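Local coordinates for SYE1 (Shewanella oneidensis, PDB 4AWT), which probably acts as an FMN-dependent old yellow enzyme, using NADH or NADPH to reduce carbon-carbon double bonds, at residues Q7-G12 with Q293-Y298; Q190-E195 with R212-V217; P332-L335 with L341-H344. The protein carries 1 engineered substitution. All blocks are in the same frame, centred on the assembly; numbering follows the deposited sequence. Where two conformers were deposited one is given.

Contact 1: residues Q7-G12 with Q293-Y298; sequences QPITLG and QGVLIY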
ATOM      1  N   GLN A   7      21.674   4.533   7.596  1.00  6.32           N
ATOM      2  CA  GLN A   7      21.981   5.817   7.008  1.00  6.22           C
ATOM      3  C   GLN A   7      20.691   6.572   6.717  1.00  6.11           C
ATOM      4  O   GLN A   7      19.697   5.982   6.301  1.00  7.47           O
ATOM      5  CB  GLN A   7      22.718   5.635   5.697  1.00  6.57           C
ATOM      6  CG  GLN A   7      24.144   5.085   5.923  1.00  6.66           C
ATOM      7  CD  GLN A   7      25.066   6.150   6.445  1.00  6.40           C
ATOM      8  OE1 GLN A   7      25.695   5.976   7.571  1.00  8.36           O
ATOM      9  NE2 GLN A   7      25.209   7.197   5.786  1.00  5.80           N
ATOM     10  N   PRO A   8      20.677   7.886   6.907  1.00  6.21           N
ATOM     11  CA  PRO A   8      19.510   8.690   6.541  0.70  6.62           C
ATOM     12  C   PRO A   8      19.329   8.732   5.020  1.00  6.31           C
ATOM     13  O   PRO A   8      20.176   8.242   4.246  1.00  7.13           O
ATOM     14  CB  PRO A   8      19.840  10.052   7.107  0.70  7.45           C
ATOM     15  CG  PRO A   8      21.334  10.116   7.027  0.70  8.01           C
ATOM     16  CD  PRO A   8      21.783   8.717   7.426  0.70  7.36           C
ATOM     17  N   ILE A   9      18.219   9.305   4.597  1.00  6.47           N
ATOM     18  CA  ILE A   9      17.928   9.458   3.179  1.00  6.16           C
ATOM     19  C   ILE A   9      16.976  10.629   2.995  1.00  6.31           C
ATOM     20  O   ILE A   9      16.069  10.843   3.795  1.00  7.00           O
ATOM     21  CB  ILE A   9      17.333   8.157   2.589  1.00  6.48           C
ATOM     22  CG1 ILE A   9      17.225   8.285   1.069  1.00  7.54           C
ATOM     23  CG2 ILE A   9      16.049   7.750   3.245  1.00  7.60           C
ATOM     24  CD1 ILE A   9      16.873   6.923   0.409  1.00  9.52           C
ATOM     25  N   THR A  10      17.157  11.358   1.900  1.00  6.66           N
ATOM     26  CA  THR A  10      16.237  12.410   1.517  1.00  6.82           C
ATOM     27  C   THR A  10      15.044  11.826   0.749  1.00  6.86           C
ATOM     28  O   THR A  10      15.253  11.019  -0.177  1.00  8.60           O
ATOM     29  CB  THR A  10      16.943  13.445   0.635  1.00  8.28           C
ATOM     30  OG1 THR A  10      17.973  14.029   1.443  1.00  9.16           O
ATOM     31  CG2 THR A  10      15.975  14.512   0.153  1.00  9.79           C
ATOM     32  N   LEU A  11      13.862  12.232   1.098  1.00  6.87           N
ATOM     33  CA  LEU A  11      12.636  11.836   0.380  1.00  6.93           C
ATOM     34  C   LEU A  11      11.892  13.128   0.027  1.00  7.45           C
ATOM     35  O   LEU A  11      11.130  13.647   0.836  1.00  8.92           O
ATOM     36  CB  LEU A  11      11.787  10.912   1.204  1.00  6.72           C
ATOM     37  CG  LEU A  11      10.608  10.316   0.440  1.00  6.99           C
ATOM     38  CD1 LEU A  11      11.075   9.299  -0.575  1.00  8.49           C
ATOM     39  CD2 LEU A  11       9.606   9.693   1.396  1.00  8.70           C
ATOM     40  N   GLY A  12      12.149  13.649  -1.153  1.00  8.96           N
ATOM     41  CA  GLY A  12      11.535  14.913  -1.516  1.00 10.63           C
ATOM     42  C   GLY A  12      12.052  16.043  -0.646  1.00 11.46           C
ATOM     43  O   GLY A  12      13.256  16.274  -0.584  1.00 13.82           O
ATOM     44  N   GLN A 293      14.434   6.438 -11.303  1.00  8.18           N
ATOM     45  CA  GLN A 293      15.638   6.962 -10.663  0.56 10.00           C
ATOM     46  C   GLN A 293      15.396   7.809  -9.428  1.00  8.44           C
ATOM     47  O   GLN A 293      16.275   8.500  -8.950  1.00 11.19           O
ATOM     48  CB  GLN A 293      16.433   7.713 -11.711  0.56 13.24           C
ATOM     49  CG  GLN A 293      16.609   6.818 -12.957  0.56 15.57           C
ATOM     50  CD  GLN A 293      17.787   7.154 -13.823  0.56 20.12           C
ATOM     51  OE1 GLN A 293      18.202   6.313 -14.645  0.56 24.06           O
ATOM     52  NE2 GLN A 293      18.332   8.370 -13.660  0.56 26.63           N
ATOM     53  N   GLY A 294      14.237   7.619  -8.806  1.00  7.07           N
ATOM     54  CA  GLY A 294      13.939   8.160  -7.496  1.00  7.01           C
ATOM     55  C   GLY A 294      14.255   7.175  -6.389  1.00  6.48           C
ATOM     56  O   GLY A 294      15.112   6.296  -6.532  1.00  7.97           O
ATOM     57  N   VAL A 295      13.586   7.309  -5.270  1.00  6.18           N
ATOM     58  CA  VAL A 295      13.821   6.399  -4.129  1.00  5.87           C
ATOM     59  C   VAL A 295      13.088   5.102  -4.391  1.00  5.58           C
ATOM     60  O   VAL A 295      11.891   5.077  -4.647  1.00  6.07           O
ATOM     61  CB  VAL A 295      13.354   7.068  -2.820  1.00  5.97           C
ATOM     62  CG1 VAL A 295      13.356   6.071  -1.680  1.00  6.56           C
ATOM     63  CG2 VAL A 295      14.245   8.266  -2.511  1.00  6.96           C
ATOM     64  N   LEU A 296      13.842   3.983  -4.315  1.00  5.65           N
ATOM     65  CA  LEU A 296      13.284   2.673  -4.586  0.52  5.71           C
ATOM     66  C   LEU A 296      13.187   1.901  -3.281  1.00  5.83           C
ATOM     67  O   LEU A 296      14.174   1.725  -2.556  1.00  6.77           O
ATOM     68  CB  LEU A 296      14.195   2.101  -5.677  0.52  6.44           C
ATOM     69  CG  LEU A 296      13.791   0.792  -6.312  0.52  5.92           C
ATOM     70  CD1 LEU A 296      12.366   0.829  -6.848  0.52  6.17           C
ATOM     71  CD2 LEU A 296      14.750   0.436  -7.450  0.52  7.65           C
ATOM     72  N   ILE A 297      11.978   1.447  -2.971  1.00  5.86           N
ATOM     73  CA  ILE A 297      11.657   0.733  -1.759  1.00  5.81           C
ATOM     74  C   ILE A 297      11.238  -0.681  -2.130  1.00  5.42           C
ATOM     75  O   ILE A 297      10.434  -0.844  -3.047  1.00  6.12           O
ATOM     76  CB  ILE A 297      10.513   1.413  -0.979  1.00  5.90           C
ATOM     77  CG1 ILE A 297      10.736   2.905  -0.827  1.00  7.12           C
ATOM     78  CG2 ILE A 297      10.278   0.701   0.330  1.00  6.71           C
ATOM     79  CD1 ILE A 297       9.668   3.652  -0.074  1.00  8.64           C
ATOM     80  N   TYR A 298      11.754  -1.699  -1.436  1.00  5.46           N
ATOM     81  CA  TYR A 298      11.275  -3.070  -1.578  1.00  5.34           C
ATOM     82  C   TYR A 298      10.778  -3.558  -0.229  1.00  5.23           C
ATOM     83  O   TYR A 298      11.373  -3.249   0.797  1.00  5.60           O
ATOM     84  CB  TYR A 298      12.368  -4.025  -2.065  1.00  5.93           C
ATOM     85  CG  TYR A 298      12.683  -3.923  -3.529  1.00  5.80           C
ATOM     86  CD1 TYR A 298      13.436  -2.895  -4.055  1.00  7.74           C
ATOM     87  CD2 TYR A 298      12.220  -4.882  -4.400  1.00  6.58           C
ATOM     88  CE1 TYR A 298      13.741  -2.837  -5.387  1.00  9.62           C
ATOM     89  CE2 TYR A 298      12.499  -4.811  -5.767  1.00  7.55           C
ATOM     90  CZ  TYR A 298      13.269  -3.776  -6.258  1.00  8.02           C
ATOM     91  OH  TYR A 298      13.546  -3.784  -7.578  1.00 10.54           O
TER
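With CG1 swung away from the backbone N (chi1 -172°) and the rest of the chain extended, I9 projects its CD1 straight at V295, and the two side chains meet tip to tip. In V295, chi1 170° puts CG1 anti to its own N and CG2 beside it; I9 CD1 lies 4.2 Å from each of V295 CG1 and V295 CG2. L11 arrives differently. Its branch crosses the valine at about a right angle, and L11 CD1 rests 3.9 Å from V295 CG2. Between these two flanking contacts the T10 backbone passes over the same methyl, with T10 O 3.7 Å from V295 CG2. One valine is therefore gripped by three consecutive residues, purely through van der Waals contact. The strand axes stand nearly perpendicular, at 104°, and 9.3 Å apart, too far for main-chain pairing; each strand bonds within its own sheet, I9 to L16 and V295 to L267. M318 of the eighth barrel strand touches both I9 and V295, and L11 also packs on Y266. Strand 9-11 thus belongs to an antiparallel hairpin laid across the start of strand 295-299, the lid that closes the N-terminal end of the TIM barrel in old yellow enzymes.

Contact 2: residues Q190-E195 with R212-V217; sequences QFIDSE and RFLDEV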
ATOM      1  N   GLN A 190      -5.557  -4.358 -11.754  1.00  6.23           N
ATOM      2  CA  GLN A 190      -6.499  -5.039 -12.627  1.00  6.56           C
ATOM      3  C   GLN A 190      -6.520  -4.439 -14.050  1.00  6.47           C
ATOM      4  O   GLN A 190      -6.972  -5.129 -14.953  1.00  7.89           O
ATOM      5  CB  GLN A 190      -7.906  -4.990 -12.026  1.00  6.53           C
ATOM      6  CG  GLN A 190      -8.035  -5.821 -10.752  1.00  6.55           C
ATOM      7  CD  GLN A 190      -9.092  -5.360  -9.801  1.00  6.18           C
ATOM      8  OE1 GLN A 190     -10.192  -4.904 -10.204  1.00  7.10           O
ATOM      9  NE2 GLN A 190      -8.833  -5.435  -8.520  1.00  6.31           N
ATOM     10  N   PHE A 191      -6.053  -3.220 -14.213  1.00  6.44           N
ATOM     11  CA  PHE A 191      -5.810  -2.645 -15.529  1.00  6.65           C
ATOM     12  C   PHE A 191      -4.424  -2.989 -16.074  1.00  6.87           C
ATOM     13  O   PHE A 191      -4.271  -3.256 -17.256  1.00  7.39           O
ATOM     14  CB  PHE A 191      -5.968  -1.120 -15.543  1.00  6.99           C
ATOM     15  CG  PHE A 191      -7.395  -0.628 -15.504  1.00  6.90           C
ATOM     16  CD1 PHE A 191      -8.128  -0.616 -14.320  1.00  7.62           C
ATOM     17  CD2 PHE A 191      -8.026  -0.207 -16.665  1.00  7.46           C
ATOM     18  CE1 PHE A 191      -9.418  -0.147 -14.291  1.00  8.66           C
ATOM     19  CE2 PHE A 191      -9.319   0.245 -16.643  1.00  8.01           C
ATOM     20  CZ  PHE A 191     -10.008   0.282 -15.459  1.00  8.17           C
ATOM     21  N   ILE A 192      -3.402  -2.943 -15.218  1.00  6.50           N
ATOM     22  CA  ILE A 192      -2.021  -3.134 -15.683  1.00  6.31           C
ATOM     23  C   ILE A 192      -1.802  -4.514 -16.248  1.00  6.69           C
ATOM     24  O   ILE A 192      -1.151  -4.683 -17.285  1.00  7.49           O
ATOM     25  CB  ILE A 192      -1.023  -2.866 -14.540  1.00  6.64           C
ATOM     26  CG1 ILE A 192      -1.059  -1.426 -14.075  1.00  6.65           C
ATOM     27  CG2 ILE A 192       0.395  -3.272 -14.968  1.00  7.20           C
ATOM     28  CD1 ILE A 192      -0.270  -1.141 -12.802  1.00  7.63           C
ATOM     29  N   ASP A 193      -2.244  -5.539 -15.527  1.00  6.89           N
ATOM     30  CA  ASP A 193      -1.869  -6.918 -15.824  1.00  7.06           C
ATOM     31  C   ASP A 193      -2.760  -7.492 -16.921  1.00  7.45           C
ATOM     32  O   ASP A 193      -3.982  -7.493 -16.846  1.00  8.34           O
ATOM     33  CB  ASP A 193      -1.920  -7.761 -14.582  1.00  7.40           C
ATOM     34  CG  ASP A 193      -0.783  -7.546 -13.578  1.00  7.32           C
ATOM     35  OD1 ASP A 193       0.101  -6.731 -13.894  1.00  8.22           O
ATOM     36  OD2 ASP A 193      -0.836  -8.212 -12.526  1.00  8.17           O
ATOM     37  N   SER A 194      -2.100  -8.024 -17.960  1.00  8.17           N
ATOM     38  CA  SER A 194      -2.809  -8.392 -19.179  1.00  8.50           C
ATOM     39  C   SER A 194      -3.909  -9.383 -18.943  1.00  8.92           C
ATOM     40  O   SER A 194      -4.949  -9.316 -19.613  1.00 10.28           O
ATOM     41  CB  SER A 194      -1.821  -8.921 -20.197  1.00  9.87           C
ATOM     42  OG  SER A 194      -1.196 -10.097 -19.788  1.00 10.46           O
ATOM     43  N   GLU A 195      -3.744 -10.375 -18.038  1.00  9.08           N
ATOM     44  CA  GLU A 195      -4.730 -11.417 -17.944  1.00  9.96           C
ATOM     45  C   GLU A 195      -5.954 -10.962 -17.112  1.00 10.68           C
ATOM     46  O   GLU A 195      -6.946 -11.700 -17.043  1.00 14.06           O
ATOM     47  CB  GLU A 195      -4.118 -12.693 -17.405  1.00 11.41           C
ATOM     48  CG  GLU A 195      -2.946 -13.155 -18.244  1.00 14.43           C
ATOM     49  CD  GLU A 195      -3.110 -13.043 -19.772  1.00 17.10           C
ATOM     50  OE1 GLU A 195      -3.967 -13.878 -20.136  1.00 24.19           O
ATOM     51  OE2 GLU A 195      -2.482 -12.250 -20.555  1.00 17.10           O
ATOM     52  N   ARG A 212      -2.492   3.145 -19.055  1.00  7.32           N
ATOM     53  CA  ARG A 212      -3.131   4.457 -19.171  1.00  7.49           C
ATOM     54  C   ARG A 212      -3.831   4.856 -17.886  1.00  6.85           C
ATOM     55  O   ARG A 212      -3.743   6.028 -17.479  1.00  7.41           O
ATOM     56  CB  ARG A 212      -4.105   4.447 -20.363  1.00  8.22           C
ATOM     57  CG  ARG A 212      -4.644   5.849 -20.634  1.00  9.16           C
ATOM     58  CD  ARG A 212      -5.622   5.812 -21.829  1.00 10.50           C
ATOM     59  NE  ARG A 212      -5.030   5.222 -23.021  1.00 10.77           N
ATOM     60  CZ  ARG A 212      -4.164   5.756 -23.810  1.00 13.09           C
ATOM     61  NH1 ARG A 212      -3.763   7.007 -23.624  1.00 17.15           N
ATOM     62  NH2 ARG A 212      -3.692   5.011 -24.826  1.00 18.60           N
ATOM     63  N   PHE A 213      -4.565   3.959 -17.247  1.00  7.25           N
ATOM     64  CA  PHE A 213      -5.276   4.320 -16.028  1.00  6.74           C
ATOM     65  C   PHE A 213      -4.275   4.731 -14.946  1.00  6.31           C
ATOM     66  O   PHE A 213      -4.434   5.762 -14.295  1.00  7.20           O
ATOM     67  CB  PHE A 213      -6.177   3.190 -15.588  1.00  7.03           C
ATOM     68  CG  PHE A 213      -7.090   3.529 -14.444  1.00  6.89           C
ATOM     69  CD1 PHE A 213      -7.935   4.606 -14.483  1.00  9.49           C
ATOM     70  CD2 PHE A 213      -7.111   2.719 -13.314  1.00  9.30           C
ATOM     71  CE1 PHE A 213      -8.792   4.877 -13.421  1.00  9.85           C
ATOM     72  CE2 PHE A 213      -7.972   2.991 -12.265  1.00 10.12           C
ATOM     73  CZ  PHE A 213      -8.847   4.043 -12.348  1.00  9.20           C
ATOM     74  N   LEU A 214      -3.197   3.947 -14.777  1.00  6.80           N
ATOM     75  CA  LEU A 214      -2.121   4.326 -13.872  1.00  6.70           C
ATOM     76  C   LEU A 214      -1.616   5.721 -14.188  1.00  6.89           C
ATOM     77  O   LEU A 214      -1.438   6.573 -13.308  1.00  6.95           O
ATOM     78  CB  LEU A 214      -0.992   3.310 -13.979  1.00  6.78           C
ATOM     79  CG  LEU A 214       0.267   3.645 -13.190  1.00  6.98           C
ATOM     80  CD1 LEU A 214       0.048   3.610 -11.682  1.00  7.75           C
ATOM     81  CD2 LEU A 214       1.391   2.681 -13.563  1.00  7.86           C
ATOM     82  N   ASP A 215      -1.311   5.975 -15.487  1.00  6.83           N
ATOM     83  CA  ASP A 215      -0.794   7.243 -15.901  1.00  7.07           C
ATOM     84  C   ASP A 215      -1.699   8.397 -15.488  1.00  6.97           C
ATOM     85  O   ASP A 215      -1.271   9.418 -14.974  1.00  7.54           O
ATOM     86  CB  ASP A 215      -0.581   7.225 -17.421  1.00  8.37           C
ATOM     87  CG  ASP A 215       0.125   8.436 -17.941  1.00 13.88           C
ATOM     88  OD1 ASP A 215       1.123   8.853 -17.391  1.00 19.42           O
ATOM     89  OD2 ASP A 215      -0.205   8.825 -19.054  1.00 29.72           O
ATOM     90  N   GLU A 216      -3.005   8.229 -15.778  1.00  7.19           N
ATOM     91  CA  GLU A 216      -3.951   9.276 -15.532  1.00  7.02           C
ATOM     92  C   GLU A 216      -4.200   9.519 -14.058  1.00  6.78           C
ATOM     93  O   GLU A 216      -4.365  10.669 -13.607  1.00  7.39           O
ATOM     94  CB  GLU A 216      -5.261   8.967 -16.266  1.00  7.75           C
ATOM     95  CG  GLU A 216      -5.080   9.040 -17.779  1.00  8.74           C
ATOM     96  CD  GLU A 216      -6.302   8.681 -18.590  1.00  9.59           C
ATOM     97  OE1 GLU A 216      -7.313   8.280 -17.981  1.00 10.96           O
ATOM     98  OE2 GLU A 216      -6.259   8.751 -19.824  1.00 13.10           O
ATOM     99  N   VAL A 217      -4.242   8.442 -13.256  1.00  6.53           N
ATOM    100  CA  VAL A 217      -4.370   8.594 -11.814  1.00  6.50           C
ATOM    101  C   VAL A 217      -3.156   9.323 -11.252  1.00  6.33           C
ATOM    102  O   VAL A 217      -3.292  10.260 -10.474  1.00  6.49           O
ATOM    103  CB  VAL A 217      -4.610   7.237 -11.134  1.00  6.58           C
ATOM    104  CG1 VAL A 217      -4.531   7.394  -9.610  1.00  7.51           C
ATOM    105  CG2 VAL A 217      -5.935   6.627 -11.519  1.00  7.57           C
TER
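F191 and F213 form the centre of a buried helix-to-helix contact on the outer layer of the TIM barrel, in the excursion between strands 177-181 and 230-234. Their rings lean together obliquely, planes at 33° and centroids 4.6 Å apart. F213 CG lies opposite its backbone N (chi1 -172°) and F191 CG opposite its carbonyl carbon, which brings F213 CB and CD2 over the F191 ring. F213 CD2 sits near the rim of that face, 3.6 Å from F191 CD1. The methylene adds a CH-pi contact, with F213 CB 4.2 Å from the F191 centroid and 21° off the normal. Alongside, I192 CD1 meets L214 CD2 at 4.2 Å.

Within its own helix, F213 receives V217 CG2 over a ring face, 3.8 Å above the plane. I156 and V159 of helix 153-172 pack on F213 as well, while T251 and Y252 of helix 248-261 bear on I192. R210 NH1 bonds to I192 O at the end of helix 187-192, and D193 OD1 pairs with Y252 OH. Beyond it the chain reaches S194, which touches the bound ethyl hydrogen carbonate; S194 OG donates to the anti lone pair of E195 OE2 at 2.6 Å.

Contact 3: residues P332-L335 with L341-H344; sequences PERL and LAEH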
ATOM      1  N   PRO A 332      13.500  -1.260  14.383  1.00  5.71           N
ATOM      2  CA  PRO A 332      14.824  -0.725  13.992  1.00  6.20           C
ATOM      3  C   PRO A 332      15.892  -1.027  15.057  1.00  5.98           C
ATOM      4  O   PRO A 332      16.989  -1.507  14.697  1.00  6.93           O
ATOM      5  CB  PRO A 332      14.567   0.745  13.762  1.00  6.55           C
ATOM      6  CG  PRO A 332      13.093   0.801  13.339  1.00  6.49           C
ATOM      7  CD  PRO A 332      12.447  -0.232  14.248  1.00  6.11           C
ATOM      8  N   GLU A 333      15.615  -0.758  16.299  1.00  6.37           N
ATOM      9  CA  GLU A 333      16.604  -1.039  17.356  1.00  6.80           C
ATOM     10  C   GLU A 333      16.977  -2.479  17.392  1.00  6.38           C
ATOM     11  O   GLU A 333      18.129  -2.847  17.607  1.00  6.87           O
ATOM     12  CB  GLU A 333      16.073  -0.560  18.701  1.00  9.03           C
ATOM     13  CG  GLU A 333      17.058  -0.641  19.826  1.00 12.28           C
ATOM     14  CD  GLU A 333      18.082   0.452  19.843  1.00 12.75           C
ATOM     15  OE1 GLU A 333      18.122   1.310  18.921  1.00 18.39           O
ATOM     16  OE2 GLU A 333      18.958   0.435  20.710  1.00 18.78           O
ATOM     17  N   ARG A 334      15.995  -3.378  17.221  1.00  6.23           N
ATOM     18  CA  ARG A 334      16.282  -4.788  17.234  1.00  6.11           C
ATOM     19  C   ARG A 334      17.150  -5.190  16.059  1.00  6.13           C
ATOM     20  O   ARG A 334      18.107  -5.971  16.228  1.00  7.01           O
ATOM     21  CB  ARG A 334      15.003  -5.630  17.250  1.00  6.13           C
ATOM     22  CG  ARG A 334      14.120  -5.385  18.429  1.00  6.08           C
ATOM     23  CD  ARG A 334      13.036  -6.426  18.539  1.00  6.42           C
ATOM     24  NE  ARG A 334      12.027  -6.055  19.487  1.00  5.90           N
ATOM     25  CZ  ARG A 334      11.338  -6.879  20.280  1.00  5.76           C
ATOM     26  NH1 ARG A 334      11.661  -8.159  20.415  1.00  6.13           N
ATOM     27  NH2 ARG A 334      10.350  -6.386  20.969  1.00  6.67           N
ATOM     28  N   LEU A 335      16.855  -4.701  14.864  1.00  6.00           N
ATOM     29  CA  LEU A 335      17.671  -5.013  13.708  1.00  6.23           C
ATOM     30  C   LEU A 335      19.095  -4.508  13.908  1.00  6.54           C
ATOM     31  O   LEU A 335      20.054  -5.182  13.531  1.00  7.57           O
ATOM     32  CB  LEU A 335      17.091  -4.403  12.429  1.00  6.69           C
ATOM     33  CG  LEU A 335      15.716  -4.930  11.997  1.00  7.02           C
ATOM     34  CD1 LEU A 335      15.211  -4.095  10.835  1.00 10.28           C
ATOM     35  CD2 LEU A 335      15.778  -6.412  11.668  1.00 10.67           C
ATOM     36  N   LEU A 341      13.635 -11.081  17.396  1.00  7.27           N
ATOM     37  CA  LEU A 341      12.355 -10.531  17.000  1.00  7.00           C
ATOM     38  C   LEU A 341      11.221 -11.350  17.578  1.00  7.25           C
ATOM     39  O   LEU A 341      11.185 -12.587  17.442  1.00  9.46           O
ATOM     40  CB  LEU A 341      12.210 -10.496  15.478  1.00  8.13           C
ATOM     41  CG  LEU A 341      13.307  -9.750  14.742  1.00  9.33           C
ATOM     42  CD1 LEU A 341      12.882  -9.576  13.267  1.00 12.96           C
ATOM     43  CD2 LEU A 341      13.649  -8.416  15.345  1.00  9.16           C
ATOM     44  N   ALA A 342      10.247 -10.693  18.168  1.00  6.42           N
ATOM     45  CA  ALA A 342       8.992 -11.342  18.480  1.00  6.25           C
ATOM     46  C   ALA A 342       8.292 -11.714  17.193  1.00  5.73           C
ATOM     47  O   ALA A 342       8.508 -11.092  16.149  1.00  6.53           O
ATOM     48  CB  ALA A 342       8.129 -10.434  19.312  1.00  6.75           C
ATOM     49  N   GLU A 343       7.411 -12.705  17.244  1.00  6.74           N
ATOM     50  CA  GLU A 343       6.572 -13.047  16.115  0.52  6.70           C
ATOM     51  C   GLU A 343       5.128 -12.655  16.384  1.00  6.52           C
ATOM     52  O   GLU A 343       4.641 -12.672  17.521  1.00  7.45           O
ATOM     53  CB  GLU A 343       6.622 -14.529  15.713  0.52  7.06           C
ATOM     54  CG  GLU A 343       7.972 -14.986  15.158  0.52 11.34           C
ATOM     55  CD  GLU A 343       7.918 -16.393  14.594  0.52 13.60           C
ATOM     56  OE1 GLU A 343       8.131 -17.397  15.282  0.52 17.03           O
ATOM     57  OE2 GLU A 343       7.634 -16.467  13.375  0.52 22.06           O
ATOM     58  N   HIS A 344       4.443 -12.285  15.296  1.00  6.90           N
ATOM     59  CA  HIS A 344       3.083 -11.831  15.394  1.00  7.12           C
ATOM     60  C   HIS A 344       2.101 -12.994  15.514  1.00  7.20           C
ATOM     61  O   HIS A 344       2.374 -14.131  15.076  1.00  7.84           O
ATOM     62  CB  HIS A 344       2.684 -10.971  14.186  1.00  7.98           C
ATOM     63  CG  HIS A 344       2.450 -11.737  12.929  1.00  8.21           C
ATOM     64  ND1 HIS A 344       3.437 -12.105  12.070  1.00  9.09           N
ATOM     65  CD2 HIS A 344       1.285 -12.241  12.419  1.00  9.24           C
ATOM     66  CE1 HIS A 344       2.890 -12.802  11.087  1.00 10.04           C
ATOM     67  NE2 HIS A 344       1.575 -12.899  11.258  1.00 10.30           N
TER
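L341 opens the segment by setting CD2 across the alkyl stem of R334 at a slant, 3.6 Å from R334 CB and 3.8 Å from R334 CD. With chi2 and chi3 both at -168°, R334 runs extended from CG to NE, giving the leucine methyl a length of hydrocarbon to cross, and the L341 backbone then passes obliquely by the guanidinium. A342 follows at the far end of the same side chain: R334 NH1 is 3.7 Å from A342 N and 4.3 Å from A342 CB, contacts of packing alone. The amide of A342 instead bonds to N328 OD1, and the guanidinium has partners of its own. R334 NE makes a salt bridge with D330 OD1, and NH1 bonds to P340 O, the residue just before L341; together they hold the guanidinium in place. Past E343 the extended chain continues to H344, whose side chain packs instead on R323, I326 and A327 of helix 323-327. The loop after helix 331-337 thus folds back over that helix and on to helix 323-327. R323 binds FMN, and the L341 side chain comes within about 9 Å of the bound cofactor, placing this contact in the C-terminal part of the TIM-barrel flavoprotein, beside its FMN site.

All three contacts lie on the periphery of one TIM barrel, but at different depths. Contact 2 is the fully buried one, where two helices of the same excursion meet through aromatic rings. Contacts 1 and 3 are only partly buried; contact 1 alone involves a barrel strand, met by the N-terminal hairpin, whereas contact 3 folds the chain back on the helix it has just left. Their chemistry follows: branched aliphatic methyls in 1, two obliquely set phenylalanine rings with an isoleucine-leucine pair beside them in 2, and in 3 a leucine on the alkyl stem of an arginine whose charged end is bound elsewhere. Contacts 2 and 3 fall on opposite sides of the chain's centre, their own centres 36 Å apart.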